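Aminotransferase, class IV (Brucella abortus, PDB 4TVI) probably catalyses the pyridoxal-phosphate-dependent transfer of the amino group from leucine, isoleucine and valine to 2-oxoglutarate. Local coordinates at residues 65-69 with 81-85; 166-170 with 185-189; 213-219 with 236-240; 242-246 with 276-282. One frame throughout, in Å; residues are numbered along the deposited sequence.

Contact 1 of 4, residues 65-69 with 81-85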
loop_
_atom_site.group_PDB
_atom_site.type_symbol
_atom_site.label_atom_id
_atom_site.label_comp_id
_atom_site.label_asym_id
_atom_site.label_seq_id
_atom_site.Cartn_x
_atom_site.Cartn_y
_atom_site.Cartn_z
ATOM N N PHE A 65 -2.797 -9.770 -4.526
ATOM C CA PHE A 65 -2.136 -10.765 -5.354
ATOM C C PHE A 65 -1.932 -12.061 -4.588
ATOM O O PHE A 65 -2.073 -12.099 -3.368
ATOM C CB PHE A 65 -0.791 -10.231 -5.853
ATOM C CG PHE A 65 0.249 -10.103 -4.776
ATOM C CD1 PHE A 65 0.265 -8.999 -3.935
ATOM C CD2 PHE A 65 1.213 -11.087 -4.603
ATOM C CE1 PHE A 65 1.222 -8.877 -2.943
ATOM C CE2 PHE A 65 2.173 -10.973 -3.611
ATOM C CZ PHE A 65 2.179 -9.866 -2.780
ATOM N N ASP A 66 -1.599 -13.127 -5.307
ATOM C CA ASP A 66 -1.151 -14.348 -4.658
ATOM C C ASP A 66 0.014 -14.926 -5.443
ATOM O O ASP A 66 0.549 -14.276 -6.348
ATOM C CB ASP A 66 -2.288 -15.361 -4.529
ATOM C CG ASP A 66 -2.216 -16.146 -3.230
ATOM O OD1 ASP A 66 -1.333 -17.021 -3.115
ATOM O OD2 ASP A 66 -3.036 -15.876 -2.322
ATOM N N GLY A 67 0.441 -16.126 -5.071
ATOM C CA GLY A 67 1.560 -16.747 -5.746
ATOM C C GLY A 67 1.509 -18.254 -5.680
ATOM O O GLY A 67 1.480 -18.826 -4.591
ATOM N N ALA A 68 1.477 -18.898 -6.842
ATOM C CA ALA A 68 1.628 -20.347 -6.909
ATOM C C ALA A 68 2.869 -20.691 -7.728
ATOM O O ALA A 68 3.502 -19.806 -8.309
ATOM C CB ALA A 68 0.391 -20.990 -7.504
ATOM N N ARG A 69 3.214 -21.972 -7.788
ATOM C CA ARG A 69 4.457 -22.376 -8.438
ATOM C C ARG A 69 4.309 -23.645 -9.270
ATOM O O ARG A 69 3.767 -24.647 -8.804
ATOM C CB ARG A 69 5.552 -22.584 -7.389
ATOM C CG ARG A 69 6.976 -22.535 -7.929
ATOM C CD ARG A 69 7.447 -21.103 -8.167
ATOM N NE ARG A 69 8.903 -21.022 -8.245
ATOM C CZ ARG A 69 9.598 -21.077 -9.376
ATOM N NH1 ARG A 69 8.966 -21.210 -10.536
ATOM N NH2 ARG A 69 10.923 -20.999 -9.351
ATOM N N HIS A 81 -3.888 -21.498 -3.206
ATOM C CA HIS A 81 -3.402 -20.186 -3.620
ATOM C C HIS A 81 -4.439 -19.452 -4.467
ATOM O O HIS A 81 -4.589 -18.233 -4.357
ATOM C CB HIS A 81 -2.081 -20.320 -4.384
ATOM C CG HIS A 81 -0.898 -20.592 -3.507
ATOM N ND1 HIS A 81 -0.405 -19.664 -2.613
ATOM C CD2 HIS A 81 -0.104 -21.684 -3.387
ATOM C CE1 HIS A 81 0.642 -20.170 -1.987
ATOM N NE2 HIS A 81 0.843 -21.397 -2.436
ATOM N N SER A 82 -5.152 -20.197 -5.309
ATOM C CA SER A 82 -6.205 -19.612 -6.138
ATOM C C SER A 82 -7.333 -19.081 -5.269
ATOM O O SER A 82 -7.850 -17.982 -5.503
ATOM C CB SER A 82 -6.750 -20.639 -7.130
ATOM O OG SER A 82 -5.733 -21.061 -8.018
ATOM N N ALA A 83 -7.698 -19.857 -4.252
ATOM C CA ALA A 83 -8.784 -19.479 -3.361
ATOM C C ALA A 83 -8.437 -18.238 -2.542
ATOM O O ALA A 83 -9.299 -17.397 -2.292
ATOM C CB ALA A 83 -9.137 -20.635 -2.438
ATOM N N ARG A 84 -7.185 -18.128 -2.107
ATOM C CA ARG A 84 -6.812 -17.023 -1.236
ATOM C C ARG A 84 -6.853 -15.694 -1.972
ATOM O O ARG A 84 -7.140 -14.662 -1.366
ATOM C CB ARG A 84 -5.420 -17.237 -0.632
ATOM C CG ARG A 84 -5.073 -16.211 0.457
ATOM C CD ARG A 84 -3.775 -16.564 1.167
ATOM N NE ARG A 84 -2.633 -16.554 0.259
ATOM C CZ ARG A 84 -1.407 -16.940 0.601
ATOM N NH1 ARG A 84 -1.168 -17.386 1.829
ATOM N NH2 ARG A 84 -0.422 -16.896 -0.288
ATOM N N ALA A 85 -6.596 -15.720 -3.280
ATOM C CA ALA A 85 -6.674 -14.499 -4.081
ATOM C C ALA A 85 -8.060 -13.873 -3.956
ATOM O O ALA A 85 -8.185 -12.656 -3.809
ATOM C CB ALA A 85 -6.347 -14.783 -5.543
#
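Asp66 OD1 takes three donors: His81 ND1 and Arg84 NH2 from helix 78-91, and the N of Gly67, the next residue along the chain. In this class IV aminotransferase the carboxylate ties strand 64-70, an outermost strand of the five-stranded antiparallel sheet within this chain, to helix 78-91. Arg84 grips the carboxylate side-on in a salt bridge. Its NE lies 2.7 Å from Asp66 OD2, a nearly straight bond (174°) made on the syn side. Its NH2 reaches Asp66 OD1 at 3.0 Å, also from the syn side but well out of the carboxylate plane. The two flat groups are turned by only 28°. The Arg84 chain leaves with CG anti to the backbone N and bends at chi3, which turns the edge of the guanidinium to the acid. Its NH1 is then given to OP1 of the cofactor-bearing lysine at position 180. Asp66 is thus in the second shell of the cofactor phosphate and probably helps to position Arg84.

The His81 ring stands steeply to the carboxylate, with the planes 69° apart. Its ND1 donates to Asp66 OD1 at 2.8 Å, nearly along the C-O axis of that oxygen. Gly67 N meets Asp66 OD1 from the anti side, also at 2.8 Å. Over one face of the His81 ring lies the Gly67 carbonyl. Ile241, from helix 241-252, touches both His81 and Arg84. Further along the strand the methyl of Ala68 packs on the helix, its CB 4.0 Å from His81 CB.

Contact 2 of 4, residues 166-170 with 185-189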
loop_
_atom_site.group_PDB
_atom_site.type_symbol
_atom_site.label_atom_id
_atom_site.label_comp_id
_atom_site.label_asym_id
_atom_site.label_seq_id
_atom_site.Cartn_x
_atom_site.Cartn_y
_atom_site.Cartn_z
ATOM N N SER A 166 14.526 -2.268 12.471
ATOM C CA SER A 166 13.983 -1.242 13.342
ATOM C C SER A 166 12.479 -1.110 13.150
ATOM O O SER A 166 11.794 -0.473 13.940
ATOM C CB SER A 166 14.672 0.093 13.071
ATOM O OG SER A 166 14.340 0.558 11.778
ATOM N N PHE A 167 11.969 -1.679 12.068
ATOM C CA PHE A 167 10.548 -1.583 11.783
ATOM C C PHE A 167 9.795 -2.816 12.264
ATOM O O PHE A 167 10.387 -3.875 12.447
ATOM C CB PHE A 167 10.331 -1.371 10.288
ATOM C CG PHE A 167 11.147 -0.240 9.724
ATOM C CD1 PHE A 167 10.833 1.076 10.024
ATOM C CD2 PHE A 167 12.228 -0.495 8.893
ATOM C CE1 PHE A 167 11.584 2.119 9.509
ATOM C CE2 PHE A 167 12.985 0.547 8.374
ATOM C CZ PHE A 167 12.661 1.854 8.682
ATOM N N ARG A 168 8.492 -2.668 12.479
ATOM C CA ARG A 168 7.671 -3.777 12.944
ATOM C C ARG A 168 6.500 -4.024 12.003
ATOM O O ARG A 168 6.153 -3.173 11.175
ATOM C CB ARG A 168 7.150 -3.531 14.363
ATOM C CG ARG A 168 8.203 -3.096 15.357
ATOM C CD ARG A 168 7.635 -3.003 16.782
ATOM N NE ARG A 168 8.655 -2.545 17.723
ATOM C CZ ARG A 168 8.403 -1.966 18.898
ATOM N NH1 ARG A 168 7.155 -1.766 19.302
ATOM N NH2 ARG A 168 9.408 -1.581 19.671
ATOM N N ARG A 169 5.901 -5.203 12.142
ATOM C CA ARG A 169 4.655 -5.541 11.474
ATOM C C ARG A 169 3.546 -4.594 11.906
ATOM O O ARG A 169 3.458 -4.227 13.075
ATOM C CB ARG A 169 4.240 -6.982 11.800
ATOM C CG ARG A 169 5.248 -8.056 11.418
ATOM C CD ARG A 169 5.435 -8.155 9.914
ATOM N NE ARG A 169 4.158 -8.312 9.226
ATOM C CZ ARG A 169 3.922 -7.895 7.987
ATOM N NH1 ARG A 169 4.878 -7.291 7.291
ATOM N NH2 ARG A 169 2.728 -8.082 7.442
ATOM N N PRO A 170 2.698 -4.185 10.961
ATOM C CA PRO A 170 1.465 -3.498 11.347
ATOM C C PRO A 170 0.452 -4.493 11.904
ATOM O O PRO A 170 0.757 -5.682 12.038
ATOM C CB PRO A 170 0.975 -2.870 10.039
ATOM C CG PRO A 170 1.750 -3.537 8.933
ATOM C CD PRO A 170 2.742 -4.493 9.522
ATOM N N TYR A 185 3.459 -4.039 1.375
ATOM C CA TYR A 185 4.842 -4.424 1.100
ATOM C C TYR A 185 5.899 -3.320 1.081
ATOM O O TYR A 185 7.081 -3.630 1.214
ATOM C CB TYR A 185 4.880 -5.229 -0.210
ATOM C CG TYR A 185 4.345 -6.613 0.065
ATOM C CD1 TYR A 185 2.982 -6.868 0.026
ATOM C CD2 TYR A 185 5.196 -7.643 0.446
ATOM C CE1 TYR A 185 2.480 -8.123 0.324
ATOM C CE2 TYR A 185 4.704 -8.903 0.743
ATOM C CZ TYR A 185 3.345 -9.136 0.683
ATOM O OH TYR A 185 2.844 -10.386 0.980
ATOM N N PRO A 186 5.504 -2.040 0.933
ATOM C CA PRO A 186 6.579 -1.064 1.136
ATOM C C PRO A 186 7.201 -1.147 2.529
ATOM O O PRO A 186 8.363 -0.776 2.693
ATOM C CB PRO A 186 5.873 0.279 0.934
ATOM C CG PRO A 186 4.795 -0.032 -0.039
ATOM C CD PRO A 186 4.308 -1.408 0.343
ATOM N N ASN A 187 6.442 -1.622 3.514
ATOM C CA ASN A 187 6.995 -1.842 4.845
ATOM C C ASN A 187 8.074 -2.921 4.779
ATOM O O ASN A 187 9.186 -2.743 5.277
ATOM C CB ASN A 187 5.893 -2.233 5.833
ATOM C CG ASN A 187 6.384 -2.300 7.265
ATOM O OD1 ASN A 187 7.277 -1.549 7.661
ATOM N ND2 ASN A 187 5.791 -3.191 8.057
ATOM N N ASN A 188 7.742 -4.031 4.128
ATOM C CA ASN A 188 8.683 -5.131 3.936
ATOM C C ASN A 188 9.935 -4.681 3.199
ATOM O O ASN A 188 11.048 -5.118 3.508
ATOM C CB ASN A 188 8.019 -6.264 3.139
ATOM C CG ASN A 188 6.798 -6.835 3.835
ATOM O OD1 ASN A 188 5.805 -6.135 4.035
ATOM N ND2 ASN A 188 6.858 -8.113 4.189
ATOM N N ALA A 189 9.736 -3.788 2.232
ATOM C CA ALA A 189 10.819 -3.293 1.393
ATOM C C ALA A 189 11.871 -2.526 2.177
ATOM O O ALA A 189 13.065 -2.788 2.035
ATOM C CB ALA A 189 10.252 -2.412 0.273
HETATM O O HOH W 1 3.371 -7.602 4.574
#
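Asn187 ND2 donates to Arg168 O across the contact, at 3.1 Å and 164°. Arg168 O lies close to the amide plane of Asn187, but the donor stands above the carbonyl plane of Arg168, 37° out of it. This is the tight part of the contact. Pro170 comes from the opposite direction and sets its CD 3.6 Å from the same Asn187 ND2. With CG anti to the backbone N (chi1 -173°), Asn187 stretches out from the helix to the loop. Its OD1 takes a bond from Arg190 one turn further on, and the amide is therefore held at both ends.

The Arg169 side is looser, and bridged by a water. Its chain bends at chi2 and chi3 and folds back, so that Pro170 CD lies over the centre of one guanidinium face. Asn188 OD1 sits at the edge of that group, still 3.6 Å from Arg169 NH1. The water joins the two side chains instead: it accepts from Arg169 NH2 at 3.0 Å and donates to Asn188 OD1 at 2.9 Å. Arg169 NE is bound to Thr236 O, Asn188 ND2 to Ala216 O, and Tyr185 OH to O3 of the cofactor on the modified lysine at position 180. At the other end Phe167 barely touches Asn187.

The loop follows strand 160-164; Phe167 packs on helix 185-198 and on Leu172 of the second subunit, and the backbone of Arg169 bonds to Thr206 of strand 202-206.

Contact 3 of 4, residues 213-219 with 236-240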
loop_
_atom_site.group_PDB
_atom_site.type_symbol
_atom_site.label_atom_id
_atom_site.label_comp_id
_atom_site.label_asym_id
_atom_site.label_seq_id
_atom_site.Cartn_x
_atom_site.Cartn_y
_atom_site.Cartn_z
ATOM N N ALA A 213 7.295 -12.510 14.081
ATOM C CA ALA A 213 6.191 -12.814 13.188
ATOM C C ALA A 213 6.655 -13.680 12.020
ATOM O O ALA A 213 6.085 -14.732 11.751
ATOM C CB ALA A 213 5.564 -11.527 12.670
ATOM N N GLU A 214 7.690 -13.217 11.328
ATOM C CA GLU A 214 8.184 -13.869 10.121
ATOM C C GLU A 214 9.417 -13.127 9.643
ATOM O O GLU A 214 9.926 -12.255 10.350
ATOM C CB GLU A 214 7.115 -13.889 9.022
ATOM C CG GLU A 214 6.534 -12.511 8.706
ATOM C CD GLU A 214 5.664 -12.514 7.463
ATOM O OE1 GLU A 214 5.525 -13.589 6.846
ATOM O OE2 GLU A 214 5.116 -11.450 7.107
ATOM N N THR A 215 9.891 -13.449 8.443
ATOM C CA THR A 215 10.954 -12.651 7.852
ATOM C C THR A 215 10.296 -11.541 7.047
ATOM O O THR A 215 9.074 -11.432 7.030
ATOM C CB THR A 215 11.906 -13.484 6.959
ATOM O OG1 THR A 215 11.368 -13.590 5.638
ATOM C CG2 THR A 215 12.119 -14.881 7.548
ATOM N N ALA A 216 11.091 -10.727 6.368
ATOM C CA ALA A 216 10.532 -9.628 5.590
ATOM C C ALA A 216 9.854 -10.124 4.314
ATOM O O ALA A 216 9.150 -9.365 3.650
ATOM C CB ALA A 216 11.609 -8.617 5.257
ATOM N N THR A 217 10.070 -11.389 3.965
ATOM C CA THR A 217 9.538 -11.931 2.713
ATOM C C THR A 217 8.786 -13.253 2.853
ATOM O O THR A 217 8.221 -13.749 1.874
ATOM C CB THR A 217 10.660 -12.182 1.690
ATOM O OG1 THR A 217 11.553 -13.179 2.209
ATOM C CG2 THR A 217 11.432 -10.901 1.389
ATOM N N SER A 218 8.795 -13.842 4.046
ATOM C CA SER A 218 8.320 -15.217 4.183
ATOM C C SER A 218 8.112 -15.664 5.626
ATOM O O SER A 218 8.724 -15.118 6.540
ATOM C CB SER A 218 9.318 -16.158 3.515
ATOM O OG SER A 218 10.594 -16.014 4.121
ATOM N N ASN A 219 7.281 -16.688 5.813
ATOM C CA ASN A 219 7.109 -17.304 7.125
ATOM C C ASN A 219 8.425 -17.874 7.613
ATOM O O ASN A 219 9.260 -18.281 6.806
ATOM C CB ASN A 219 6.045 -18.401 7.077
ATOM C CG ASN A 219 4.654 -17.846 6.889
ATOM O OD1 ASN A 219 3.962 -18.192 5.935
ATOM N ND2 ASN A 219 4.230 -16.978 7.807
ATOM N N THR A 236 -0.910 -10.660 12.279
ATOM C CA THR A 236 -0.018 -9.561 11.926
ATOM C C THR A 236 0.825 -9.966 10.729
ATOM O O THR A 236 1.526 -9.142 10.136
ATOM C CB THR A 236 0.903 -9.163 13.094
ATOM O OG1 THR A 236 1.706 -10.289 13.470
ATOM C CG2 THR A 236 0.085 -8.705 14.278
ATOM N N PHE A 237 0.743 -11.246 10.383
ATOM C CA PHE A 237 1.435 -11.784 9.215
ATOM C C PHE A 237 0.572 -12.864 8.586
ATOM O O PHE A 237 -0.337 -13.392 9.225
ATOM C CB PHE A 237 2.807 -12.341 9.592
ATOM C CG PHE A 237 2.752 -13.519 10.530
ATOM C CD1 PHE A 237 2.639 -13.327 11.895
ATOM C CD2 PHE A 237 2.838 -14.814 10.048
ATOM C CE1 PHE A 237 2.603 -14.405 12.765
ATOM C CE2 PHE A 237 2.801 -15.901 10.910
ATOM C CZ PHE A 237 2.685 -15.691 12.274
ATOM N N LEU A 238 0.842 -13.180 7.329
ATOM C CA LEU A 238 0.076 -14.206 6.638
ATOM C C LEU A 238 0.415 -15.591 7.157
ATOM O O LEU A 238 1.584 -15.963 7.258
ATOM C CB LEU A 238 0.327 -14.145 5.128
ATOM C CG LEU A 238 -0.352 -12.998 4.389
ATOM C CD1 LEU A 238 0.087 -12.972 2.935
ATOM C CD2 LEU A 238 -1.866 -13.140 4.494
ATOM N N ASN A 239 -0.621 -16.348 7.496
ATOM C CA ASN A 239 -0.463 -17.758 7.793
ATOM C C ASN A 239 -0.300 -18.494 6.476
ATOM O O ASN A 239 -1.274 -18.965 5.892
ATOM C CB ASN A 239 -1.659 -18.280 8.585
ATOM C CG ASN A 239 -1.522 -19.745 8.959
ATOM O OD1 ASN A 239 -0.518 -20.389 8.651
ATOM N ND2 ASN A 239 -2.527 -20.273 9.646
ATOM N N GLY A 240 0.944 -18.581 6.017
ATOM C CA GLY A 240 1.239 -19.056 4.678
ATOM C C GLY A 240 0.697 -20.426 4.348
ATOM O O GLY A 240 0.551 -21.281 5.221
HETATM O O HOH W 2 2.566 -11.653 6.000
#
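Phe237 CG lies between its backbone N and carbonyl carbon (chi1 64°), and this brings the ring up against Ala213. Asn219 CG is anti to its carbonyl carbon (chi1 -70°), and the amide reaches the loop before helix 241-252. The motif beside the ring is a classic beta bulge: Ala213 and Glu214 both face Val205 of the neighbouring antiparallel strand. The contact thus joins the end of strand 212-215 to the loop that leads into the helix, in the larger, mixed sheet of the class IV aminotransferase.

Ala213 O stands over the centre of one face of the Phe237 ring, 3.4 Å above its plane. Ala213 CB packs on Phe237 CD1 at 3.5 Å. At the ring's edge Asn219 ND2 comes within 3.4 Å of Phe237 CD2, with amide and ring planes 69° apart. The same ND2 donates to Leu238 O, 2.9 Å away and nearly in line with the carbonyl. Asn219 OD1 takes a weak bond from Gly240 N, the N-cap residue of helix 241-252. One amide therefore spans the turn centred on Asn239, an inverse gamma turn.

Glu214 slides past Phe237 in the opposite direction, and its carboxylate rests against Phe237 CB. Its OE1 lies near the pyridine ring of the cofactor on the modified lysine at position 180. At the end of the strand, Thr215 OG1 accepts from Thr217 N in an ST turn. A water bridges the two segments: it donates to Glu214 OE2 at 2.8 Å and accepts from Leu238 N at 2.7 Å.

Contact 4 of 4, residues 242-246 with 276-282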
loop_
_atom_site.group_PDB
_atom_site.type_symbol
_atom_site.label_atom_id
_atom_site.label_comp_id
_atom_site.label_asym_id
_atom_site.label_seq_id
_atom_site.Cartn_x
_atom_site.Cartn_y
_atom_site.Cartn_z
ATOM N N THR A 242 2.246 -22.492 2.228
ATOM C CA THR A 242 3.410 -23.374 2.249
ATOM C C THR A 242 3.727 -23.760 3.688
ATOM O O THR A 242 4.045 -24.912 3.978
ATOM C CB THR A 242 4.647 -22.717 1.616
ATOM O OG1 THR A 242 4.260 -21.980 0.449
ATOM C CG2 THR A 242 5.677 -23.779 1.238
ATOM N N ARG A 243 3.627 -22.776 4.577
ATOM C CA ARG A 243 3.822 -22.962 6.016
ATOM C C ARG A 243 2.931 -24.068 6.573
ATOM O O ARG A 243 3.411 -24.983 7.243
ATOM C CB ARG A 243 3.542 -21.648 6.756
ATOM C CG ARG A 243 3.451 -21.774 8.279
ATOM C CD ARG A 243 2.813 -20.528 8.878
ATOM N NE ARG A 243 2.777 -20.586 10.333
ATOM C CZ ARG A 243 1.838 -21.210 11.031
ATOM N NH1 ARG A 243 0.837 -21.827 10.406
ATOM N NH2 ARG A 243 1.903 -21.221 12.355
ATOM N N GLN A 244 1.637 -23.987 6.275
ATOM C CA GLN A 244 0.672 -24.976 6.743
ATOM C C GLN A 244 0.978 -26.362 6.186
ATOM O O GLN A 244 0.830 -27.363 6.882
ATOM C CB GLN A 244 -0.748 -24.566 6.350
ATOM C CG GLN A 244 -1.225 -23.256 6.966
ATOM C CD GLN A 244 -2.531 -22.780 6.361
ATOM O OE1 GLN A 244 -3.438 -23.573 6.102
ATOM N NE2 GLN A 244 -2.626 -21.480 6.112
ATOM N N ARG A 245 1.397 -26.415 4.924
ATOM C CA ARG A 245 1.705 -27.686 4.283
ATOM C C ARG A 245 2.902 -28.348 4.955
ATOM O O ARG A 245 2.880 -29.549 5.225
ATOM C CB ARG A 245 1.975 -27.494 2.787
ATOM C CG ARG A 245 2.244 -28.807 2.042
ATOM C CD ARG A 245 1.048 -29.755 2.155
ATOM N NE ARG A 245 -0.152 -29.168 1.567
ATOM C CZ ARG A 245 -1.364 -29.711 1.616
ATOM N NH1 ARG A 245 -1.553 -30.873 2.234
ATOM N NH2 ARG A 245 -2.387 -29.091 1.042
ATOM N N VAL A 246 3.940 -27.558 5.224
ATOM C CA VAL A 246 5.158 -28.054 5.865
ATOM C C VAL A 246 4.890 -28.531 7.302
ATOM O O VAL A 246 5.395 -29.578 7.731
ATOM C CB VAL A 246 6.260 -26.969 5.864
ATOM C CG1 VAL A 246 7.409 -27.340 6.804
ATOM C CG2 VAL A 246 6.769 -26.728 4.446
ATOM N N THR A 276 9.581 -20.654 4.776
ATOM C CA THR A 276 8.703 -21.279 3.795
ATOM C C THR A 276 7.990 -20.198 3.000
ATOM O O THR A 276 7.745 -19.102 3.498
ATOM C CB THR A 276 7.652 -22.212 4.436
ATOM O OG1 THR A 276 6.789 -21.449 5.293
ATOM C CG2 THR A 276 8.324 -23.326 5.241
ATOM N N GLY A 277 7.664 -20.508 1.754
ATOM C CA GLY A 277 7.011 -19.548 0.890
ATOM C C GLY A 277 6.818 -20.146 -0.479
ATOM O O GLY A 277 7.398 -21.180 -0.788
ATOM N N ASN A 278 6.005 -19.507 -1.305
ATOM C CA ASN A 278 5.667 -20.084 -2.594
ATOM C C ASN A 278 6.838 -20.305 -3.544
ATOM O O ASN A 278 6.891 -21.321 -4.233
ATOM C CB ASN A 278 4.639 -19.207 -3.304
ATOM C CG ASN A 278 4.467 -19.599 -4.747
ATOM O OD1 ASN A 278 4.121 -20.741 -5.048
ATOM N ND2 ASN A 278 4.726 -18.661 -5.656
ATOM N N MET A 279 7.768 -19.356 -3.585
ATOM C CA MET A 279 8.783 -19.350 -4.639
ATOM C C MET A 279 9.733 -20.548 -4.602
ATOM O O MET A 279 10.040 -21.128 -5.648
ATOM C CB MET A 279 9.590 -18.053 -4.600
ATOM C CG MET A 279 10.492 -17.897 -5.810
ATOM S SD MET A 279 9.538 -17.677 -7.334
ATOM C CE MET A 279 8.537 -16.265 -6.893
ATOM N N SER A 280 10.206 -20.911 -3.410
ATOM C CA SER A 280 11.162 -22.012 -3.279
ATOM C C SER A 280 10.759 -23.030 -2.207
ATOM O O SER A 280 11.530 -23.941 -1.885
ATOM C CB SER A 280 12.558 -21.465 -2.977
ATOM O OG SER A 280 13.056 -20.696 -4.059
ATOM N N LYS A 281 9.556 -22.852 -1.662
ATOM C CA LYS A 281 8.936 -23.783 -0.714
ATOM C C LYS A 281 9.653 -23.844 0.634
ATOM O O LYS A 281 9.086 -23.467 1.652
ATOM C CB LYS A 281 8.823 -25.179 -1.333
ATOM C CG LYS A 281 8.055 -25.180 -2.656
ATOM C CD LYS A 281 6.746 -24.390 -2.549
ATOM C CE LYS A 281 5.968 -24.431 -3.858
ATOM N NZ LYS A 281 4.764 -23.549 -3.856
ATOM N N VAL A 282 10.873 -24.360 0.658
ATOM C CA VAL A 282 11.621 -24.461 1.908
ATOM C C VAL A 282 13.037 -23.940 1.703
ATOM O O VAL A 282 13.764 -24.437 0.842
ATOM C CB VAL A 282 11.660 -25.916 2.433
ATOM C CG1 VAL A 282 12.534 -26.017 3.673
ATOM C CG2 VAL A 282 10.256 -26.404 2.744
HETATM O O HOH W 3 2.986 -22.965 -1.751
HETATM O O HOH W 4 4.655 -20.096 3.980
#
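Helix 241-252 passes close to the end of strand 272-277, with Thr242 CA 5.4 Å from Gly277 CA and Arg243 CA 5.6 Å from Thr276 CA. It packs on a beta hairpin, strands 272-277 and 281-288 of the mixed sheet, whose turn lies at the cofactor phosphate. Thr242 faces this turn. Its CG2, anti to the backbone N, points into the hairpin and lies 3.4 Å from Lys281 O. Its OG1 goes instead to OP2 of the modified lysine at position 180, and Asn278 N makes a weak bond to OP3. The helix start and the turn thus share the phosphate.

A water donates to Thr242 OG1 and accepts from Lys281 NZ. Lys281 NZ also donates to Asn278 O and Asn278 OD1, each at 3.1 Å, and so ties the two ends of the turn together. A second water links Arg243 N to Thr276 OG1. Arg243 itself runs outward to a salt bridge with Glu259. One helical turn on, the contact is apolar. Val246 and Thr276 meet tip to tip, CG2 to CG2 at 3.8 Å, and Val246 CG2 also touches Val282 CG2 at 3.9 Å.

In the fold
The four contacts follow one another along the chain; none nests or crosses. Contact 1 closes the short link from strand 64-70 of the five-stranded sheet to helix 78-91. Contact 2 closes the long loop between strand 160-164 and helix 185-198, which carries the modified lysine. Contact 3 closes over two strands, and contact 4 over the rest of helix 241-252, strand 257-260, helix 264-268 and most of strand 272-277. Contacts 2 and 3 touch through Arg169 and Asn188, and contacts 3 and 4 share a sheet. Contact 1 reaches contact 4 where Arg69 bonds Met279 O, joining strand 64-70 to the turn after strand 272-277. Contacts 1, 2 and 4 bond the cofactor; contact 3 places Glu214 near it.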